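Local coordinates for YscQ-C, type III secretion protein (Yersinia pseudotuberculosis, PDB 3UEP) that forms, as the C-terminal product of an internal translation start, part of a YscQ complex essential to type III secretion of Yop proteins, at residues A[52-56]-A[67-71]. Sequence-based numbering, arbitrary orientation. Where two conformers were deposited one is given.
Sequences VDGEV and HGRLV
Val-56 and Gly-68 pair across an antiparallel beta hairpin in the FliN-like C-terminal domain of YscQ, and they illustrate how a hairpin opens where one strand begins and its partner runs on. Two backbone hydrogen bonds close this pair: Val-56 N gives its hydrogen to Gly-68 O at 2.8 Å, from well above the carbonyl plane, and Gly-68 N returns one to Val-56 O. The latter oxygen also takes a CA-H...O contact from His-67 CA. Beyond Glu-55 and Arg-69, a non-hydrogen-bonded pair, regular pairing gives way to the loop of 52-54, where Leu-70 and Arg-69 continue the contact.

Leu-70 can be followed outward. Its CB lies 3.3 Å from Asp-53 O, and CG touches both that oxygen and Val-56 CG2. At the fork, CD1 lies 3.9 Å from Asp-53 O and 4.0 Å from Val-52 O, while CD2 meets Val-56 CG2, the two side chains crossing at about a right angle. With CG1 of Val-56 anti to the backbone N (chi1 175°), CG2 is the branch left facing Leu-70. Val-27 of strand 20-27 touches both residues, and Leu-77 of the second subunit packs on Leu-70.

On the side away from Val-56 and Leu-70, Arg-69 meets the loop residue Asp-53. Their long salt bridge is doubtful, Asp-53 being poorly ordered and Arg-69 modelled in two conformers; in one of these, Asp-53 OD2 lies 3.8 Å from Arg-69 NH1.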
loop_
_atom_site.group_PDB
_atom_site.type_symbol
_atom_site.label_atom_id
_atom_site.label_comp_id
_atom_site.label_asym_id
_atom_site.label_seq_id
_atom_site.Cartn_x
_atom_site.Cartn_y
_atom_site.Cartn_z
ATOM N N VAL A 52 3.153 -14.368 5.643
ATOM C CA VAL A 52 1.708 -14.151 5.559
ATOM C C VAL A 52 1.215 -13.016 6.461
ATOM O O VAL A 52 0.193 -12.393 6.171
ATOM C CB VAL A 52 0.908 -15.446 5.826
ATOM C CG1 VAL A 52 1.125 -16.432 4.678
ATOM C CG2 VAL A 52 1.299 -16.061 7.175
ATOM N N ASP A 53 1.938 -12.750 7.546
ATOM C CA ASP A 53 1.700 -11.542 8.337
ATOM C C ASP A 53 2.423 -10.357 7.681
ATOM O O ASP A 53 1.830 -9.621 6.889
ATOM C CB ASP A 53 2.093 -11.736 9.813
ATOM C CG ASP A 53 3.491 -12.315 9.991
ATOM O OD1 ASP A 53 4.079 -12.810 9.004
ATOM O OD2 ASP A 53 3.996 -12.284 11.137
ATOM N N GLY A 54 3.702 -10.183 7.992
ATOM C CA GLY A 54 4.547 -9.294 7.216
ATOM C C GLY A 54 4.264 -7.804 7.283
ATOM O O GLY A 54 3.182 -7.359 7.656
ATOM N N GLU A 55 5.268 -7.043 6.870
ATOM C CA GLU A 55 5.263 -5.588 6.988
ATOM C C GLU A 55 4.088 -4.918 6.273
ATOM O O GLU A 55 3.826 -5.168 5.101
ATOM C CB GLU A 55 6.593 -5.004 6.474
ATOM C CG GLU A 55 6.860 -3.546 6.896
ATOM C CD GLU A 55 8.202 -3.009 6.397
ATOM O OE1 GLU A 55 9.248 -3.381 6.973
ATOM O OE2 GLU A 55 8.210 -2.208 5.433
ATOM N N VAL A 56 3.385 -4.054 6.997
ATOM C CA VAL A 56 2.401 -3.166 6.393
ATOM C C VAL A 56 2.932 -1.750 6.597
ATOM O O VAL A 56 3.373 -1.395 7.694
ATOM C CB VAL A 56 1.017 -3.308 7.051
ATOM C CG1 VAL A 56 0.037 -2.276 6.493
ATOM C CG2 VAL A 56 0.483 -4.716 6.840
ATOM N N HIS A 67 4.414 1.674 10.542
ATOM C CA HIS A 67 4.572 0.282 10.123
ATOM C C HIS A 67 3.730 -0.610 11.028
ATOM O O HIS A 67 3.518 -0.307 12.199
ATOM C CB HIS A 67 6.037 -0.155 10.194
ATOM C CG HIS A 67 6.983 0.742 9.451
ATOM N ND1 HIS A 67 7.434 0.460 8.175
ATOM C CD2 HIS A 67 7.588 1.899 9.815
ATOM C CE1 HIS A 67 8.270 1.409 7.783
ATOM N NE2 HIS A 67 8.380 2.292 8.762
ATOM N N GLY A 68 3.247 -1.708 10.468
ATOM C CA GLY A 68 2.352 -2.595 11.171
ATOM C C GLY A 68 2.457 -4.009 10.629
ATOM O O GLY A 68 3.331 -4.318 9.824
ATOM N N ARG A 69 1.536 -4.858 11.056
ATOM C CA ARG A 69 1.539 -6.259 10.682
ATOM C C ARG A 69 0.136 -6.671 10.259
ATOM O O ARG A 69 -0.837 -6.307 10.917
ATOM C CB ARG A 69 1.981 -7.081 11.889
ATOM C CG ARG A 69 2.041 -8.573 11.668
ATOM C CD ARG A 69 2.737 -9.231 12.845
ATOM N NE ARG A 69 1.892 -9.262 14.034
ATOM C CZ ARG A 69 1.263 -10.352 14.458
ATOM N NH1 ARG A 69 1.397 -11.494 13.787
ATOM N NH2 ARG A 69 0.507 -10.303 15.552
ATOM N N LEU A 70 0.021 -7.421 9.163
ATOM C CA LEU A 70 -1.286 -7.933 8.767
ATOM C C LEU A 70 -1.719 -8.973 9.780
ATOM O O LEU A 70 -0.940 -9.854 10.127
ATOM C CB LEU A 70 -1.227 -8.626 7.418
ATOM C CG LEU A 70 -1.267 -7.890 6.096
ATOM C CD1 LEU A 70 -1.476 -8.950 5.023
ATOM C CD2 LEU A 70 -2.377 -6.848 6.056
ATOM N N VAL A 71 -2.959 -8.875 10.247
ATOM C CA VAL A 71 -3.557 -9.909 11.085
ATOM C C VAL A 71 -4.934 -10.278 10.530
ATOM O O VAL A 71 -5.545 -9.503 9.791
ATOM C CB VAL A 71 -3.723 -9.447 12.553
ATOM C CG1 VAL A 71 -2.372 -9.100 13.173
ATOM C CG2 VAL A 71 -4.675 -8.263 12.625
#